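Local coordinates for ActII protein (Streptomyces coelicolor, PDB 2OPT) that probably represses transcription as a dimeric, TetR-like DNA-binding regulator that also binds the antibiotic actinorhodin and its biosynthetic precursor (S)-DNPA, at residues V67-V79 with G113-L126. Numbering follows the deposited sequence. Where two conformers were deposited one is given.
Sequences VPEPEPGRWAEQV and GMERTMNLLRSGGL
Trp-75 and Gly-124 form the tight end of this contact. The indole CG is anti to the backbone N (chi1 -174°), which carries the ring to the end of helix 108-123. Gly-124 CA lies over one face, 3.6 Å from the centroid of the five-membered ring, a CH-pi contact with no room for a side chain. Val-79 CG2 covers the opposite face. At the ring edge, Trp-75 NE1 donates to Leu-120 O over 2.7 Å, from above the carbonyl plane. Ser-123 OG bonds the same oxygen from the other side of that plane. Leu-126 CD1 packs on Trp-75 CZ2 at 3.7 Å, and Ile-209 and Leu-213 of helix 197-219 also touch the ring. With an alanine at Trp-75, Leu-120 O would probably lose its indole donor, keeping Ser-123 OG, and a gap would probably open beside Gly-124 and Leu-126.

Leu-120 continues the apolar layer. Its CD1 meets Pro-70 and Gln-78, while CD2 meets Pro-68 and Val-79. Val-67 CG1 lies 3.8 Å from Arg-116 CB.

The polar side has one firm point. Arg-116 grips Val-67 O side-on with NE and NH2, the latter at 2.9 Å. A bend at chi3 (65°) turns that guanidinium edge toward the oxygen. Around exposed Glu-69 the contact is looser. Glu-69 OE1 forms a salt bridge to Arg-116 NH1 at 3.0 Å, but its hydrogen bonds to NH1 and NH2 are weak. One water bridges Pro-68 O and Arg-116 O. Another accepts from Asn-119 ND2 and donates weakly to Glu-69 OE2, while Asn-119 OD1 bonds Asn-184 of the second subunit.

The helix segments run nearly antiparallel, at 155°. The contact fastens a proline-rich loop and the start of helix 75-92 to helix 108-123, within the all-helical C-terminal domain of a TetR-family regulator.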
# COMPACT_ATOMS: atom_id res chain seq x y z
N VAL A 67 1.39 20.91 -5.52
CA VAL A 67 0.02 20.68 -5.91
C VAL A 67 -0.39 21.95 -6.64
O VAL A 67 -0.32 23.05 -6.08
CB VAL A 67 -0.90 20.45 -4.68
CG1 VAL A 67 -2.27 20.07 -5.15
CG2 VAL A 67 -0.31 19.34 -3.79
N PRO A 68 -0.75 21.83 -7.93
CA PRO A 68 -1.03 23.05 -8.67
C PRO A 68 -2.35 23.69 -8.32
O PRO A 68 -3.28 23.02 -7.79
CB PRO A 68 -1.04 22.56 -10.11
CG PRO A 68 -1.50 21.14 -10.00
CD PRO A 68 -0.83 20.62 -8.79
N GLU A 69 -2.43 24.99 -8.56
CA GLU A 69 -3.72 25.68 -8.49
C GLU A 69 -4.59 25.16 -9.63
O GLU A 69 -4.07 24.97 -10.73
CB GLU A 69 -3.46 27.18 -8.64
CG GLU A 69 -4.55 28.05 -7.99
CD GLU A 69 -4.68 27.83 -6.45
OE1 GLU A 69 -3.66 27.61 -5.76
OE2 GLU A 69 -5.80 27.92 -5.92
N PRO A 70 -5.87 24.88 -9.38
CA PRO A 70 -6.67 24.29 -10.47
C PRO A 70 -6.72 25.11 -11.78
O PRO A 70 -6.93 26.31 -11.74
CB PRO A 70 -8.07 24.18 -9.84
CG PRO A 70 -7.78 24.04 -8.38
CD PRO A 70 -6.66 24.96 -8.13
N GLU A 71 -6.48 24.44 -12.91
CA GLU A 71 -6.64 25.00 -14.25
C GLU A 71 -7.77 24.30 -15.01
O GLU A 71 -7.62 23.13 -15.39
CB GLU A 71 -5.35 24.83 -15.06
CG GLU A 71 -4.39 25.95 -14.92
CD GLU A 71 -3.02 25.54 -15.40
OE1 GLU A 71 -2.94 24.73 -16.37
OE2 GLU A 71 -2.03 26.03 -14.79
N PRO A 72 -8.89 25.02 -15.25
CA PRO A 72 -10.05 24.49 -15.99
C PRO A 72 -9.63 23.78 -17.28
O PRO A 72 -8.81 24.29 -18.07
CB PRO A 72 -10.87 25.74 -16.27
CG PRO A 72 -10.59 26.62 -15.08
CD PRO A 72 -9.12 26.42 -14.83
N GLY A 73 -10.16 22.58 -17.47
CA GLY A 73 -9.81 21.81 -18.64
C GLY A 73 -8.54 21.01 -18.61
O GLY A 73 -8.27 20.29 -19.57
N ARG A 74 -7.73 21.14 -17.54
CA ARG A 74 -6.54 20.30 -17.39
C ARG A 74 -6.58 19.39 -16.18
O ARG A 74 -5.52 19.02 -15.68
CB ARG A 74 -5.24 21.12 -17.27
CG ARG A 74 -4.81 21.81 -18.54
CD ARG A 74 -3.29 21.88 -18.70
NE ARG A 74 -2.55 22.14 -17.47
CZ ARG A 74 -1.62 21.33 -16.97
NH1 ARG A 74 -1.01 21.66 -15.86
NH2 ARG A 74 -1.27 20.19 -17.58
N TRP A 75 -7.77 19.05 -15.70
CA TRP A 75 -7.85 18.37 -14.39
C TRP A 75 -7.00 17.11 -14.33
O TRP A 75 -6.16 16.96 -13.45
CB TRP A 75 -9.30 18.06 -14.05
CG TRP A 75 -9.52 17.50 -12.66
CD1 TRP A 75 -9.61 18.22 -11.52
CD2 TRP A 75 -9.69 16.12 -12.28
NE1 TRP A 75 -9.82 17.39 -10.44
CE2 TRP A 75 -9.86 16.09 -10.88
CE3 TRP A 75 -9.67 14.90 -12.98
CZ2 TRP A 75 -10.06 14.89 -10.16
CZ3 TRP A 75 -9.83 13.72 -12.28
CH2 TRP A 75 -10.07 13.71 -10.88
N ALA A 76 -7.19 16.21 -15.29
CA ALA A 76 -6.60 14.87 -15.21
C ALA A 76 -5.07 14.93 -15.20
O ALA A 76 -4.42 14.20 -14.45
CB ALA A 76 -7.07 14.02 -16.34
N GLU A 77 -4.49 15.76 -16.06
CA GLU A 77 -3.07 15.90 -16.11
C GLU A 77 -2.51 16.62 -14.86
O GLU A 77 -1.40 16.38 -14.47
CB GLU A 77 -2.68 16.62 -17.41
CG GLU A 77 -3.03 15.81 -18.66
CD GLU A 77 -2.16 14.54 -18.83
OE1 GLU A 77 -0.91 14.66 -18.87
OE2 GLU A 77 -2.72 13.43 -18.95
N GLN A 78 -3.30 17.49 -14.22
CA GLN A 78 -2.84 18.15 -12.99
C GLN A 78 -2.77 17.16 -11.81
O GLN A 78 -1.90 17.25 -10.95
CB GLN A 78 -3.74 19.33 -12.64
CG GLN A 78 -3.47 20.55 -13.44
CD GLN A 78 -4.11 21.78 -12.86
OE1 GLN A 78 -5.32 21.84 -12.64
NE2 GLN A 78 -3.31 22.82 -12.71
N VAL A 79 -3.74 16.24 -11.76
CA VAL A 79 -3.71 15.17 -10.75
C VAL A 79 -2.49 14.29 -11.02
O VAL A 79 -1.67 14.06 -10.14
CB VAL A 79 -5.04 14.38 -10.78
CG1 VAL A 79 -5.07 13.33 -9.67
CG2 VAL A 79 -6.18 15.33 -10.51
N GLY A 113 -0.80 20.87 1.93
CA GLY A 113 -0.77 20.00 0.76
C GLY A 113 -2.12 19.32 0.60
O GLY A 113 -2.59 19.14 -0.50
N MET A 114 -2.72 18.93 1.70
CA MET A 114 -3.97 18.23 1.68
C MET A 114 -5.10 19.19 1.28
O MET A 114 -5.99 18.85 0.50
CB MET A 114 -4.27 17.59 3.03
CG MET A 114 -5.36 16.49 2.86
SD MET A 114 -5.76 15.56 4.37
CE MET A 114 -4.13 15.13 4.97
N GLU A 115 -5.09 20.39 1.82
CA GLU A 115 -6.04 21.41 1.40
C GLU A 115 -6.00 21.64 -0.11
O GLU A 115 -7.02 21.70 -0.76
CB GLU A 115 -5.77 22.70 2.16
CG GLU A 115 -6.72 23.89 1.86
CD GLU A 115 -8.17 23.63 2.13
OE1 GLU A 115 -8.53 22.86 3.04
OE2 GLU A 115 -8.98 24.28 1.43
N ARG A 116 -4.82 21.87 -0.66
CA ARG A 116 -4.67 22.08 -2.07
C ARG A 116 -5.08 20.86 -2.88
O ARG A 116 -5.76 20.99 -3.90
CB ARG A 116 -3.20 22.47 -2.34
CG ARG A 116 -2.87 23.85 -1.67
CD ARG A 116 -1.42 24.26 -1.92
NE ARG A 116 -1.23 24.49 -3.35
CZ ARG A 116 -1.57 25.61 -3.99
NH1 ARG A 116 -2.18 26.63 -3.34
NH2 ARG A 116 -1.34 25.71 -5.32
N THR A 117 -4.71 19.66 -2.41
CA THR A 117 -5.12 18.42 -3.06
C THR A 117 -6.64 18.33 -3.14
O THR A 117 -7.23 18.12 -4.20
CB THR A 117 -4.57 17.19 -2.29
OG1 THR A 117 -3.14 17.15 -2.36
CG2 THR A 117 -5.13 15.85 -2.87
N MET A 118 -7.30 18.51 -2.01
CA MET A 118 -8.73 18.43 -2.02
C MET A 118 -9.33 19.55 -2.86
O MET A 118 -10.33 19.32 -3.53
CB MET A 118 -9.26 18.54 -0.60
CG MET A 118 -8.90 17.31 0.21
SD MET A 118 -9.54 15.78 -0.52
CE MET A 118 -8.36 14.62 0.12
N ASN A 119 -8.76 20.75 -2.82
CA ASN A 119 -9.23 21.79 -3.71
C ASN A 119 -9.21 21.28 -5.14
O ASN A 119 -10.20 21.46 -5.88
CB ASN A 119 -8.42 23.10 -3.55
CG ASN A 119 -9.17 24.31 -4.04
OD1 ASN A 119 -10.34 24.50 -3.73
ND2 ASN A 119 -8.50 25.16 -4.78
N LEU A 120 -8.10 20.67 -5.56
CA LEU A 120 -7.97 20.22 -6.97
C LEU A 120 -8.99 19.13 -7.31
O LEU A 120 -9.62 19.15 -8.37
CB LEU A 120 -6.58 19.65 -7.22
CG LEU A 120 -6.15 19.26 -8.66
CD1 LEU A 120 -6.39 20.38 -9.67
CD2 LEU A 120 -4.69 18.79 -8.71
N LEU A 121 -9.10 18.15 -6.43
CA LEU A 121 -10.02 17.01 -6.63
C LEU A 121 -11.47 17.46 -6.77
O LEU A 121 -12.14 17.12 -7.74
CB LEU A 121 -9.85 15.96 -5.54
CG LEU A 121 -8.48 15.25 -5.52
CD1 LEU A 121 -8.25 14.45 -4.22
CD2 LEU A 121 -8.17 14.39 -6.76
N ARG A 122 -11.95 18.25 -5.83
CA ARG A 122 -13.27 18.86 -5.94
C ARG A 122 -13.51 19.74 -7.16
O ARG A 122 -14.61 19.79 -7.70
CB ARG A 122 -13.62 19.64 -4.67
CG ARG A 122 -13.60 18.76 -3.44
CD ARG A 122 -14.85 18.91 -2.66
NE ARG A 122 -14.68 19.97 -1.70
CZ ARG A 122 -15.64 20.60 -1.04
NH1 ARG A 122 -16.93 20.28 -1.22
NH2 ARG A 122 -15.28 21.58 -0.21
N SER A 123 -12.49 20.48 -7.57
CA SER A 123 -12.61 21.31 -8.76
C SER A 123 -12.95 20.47 -9.99
O SER A 123 -13.47 20.99 -10.94
CB SER A 123 -11.32 22.08 -8.99
OG SER A 123 -10.40 21.22 -9.63
N GLY A 124 -12.68 19.17 -9.94
CA GLY A 124 -13.03 18.28 -11.03
C GLY A 124 -14.42 17.69 -10.95
O GLY A 124 -14.76 16.77 -11.69
N GLY A 125 -15.24 18.22 -10.04
CA GLY A 125 -16.61 17.79 -9.90
C GLY A 125 -16.82 16.54 -9.10
O GLY A 125 -17.92 16.00 -9.11
N LEU A 126 -15.79 16.05 -8.40
CA LEU A 126 -15.94 14.89 -7.52
C LEU A 126 -16.77 15.23 -6.25
O LEU A 126 -16.43 16.19 -5.52
CB LEU A 126 -14.53 14.37 -7.10
CG LEU A 126 -13.73 13.49 -8.05
CD1 LEU A 126 -13.59 14.12 -9.42
CD2 LEU A 126 -12.34 13.17 -7.50
O HOH W 1 -4.90 23.05 -5.76
O HOH W 2 -5.50 25.41 -4.41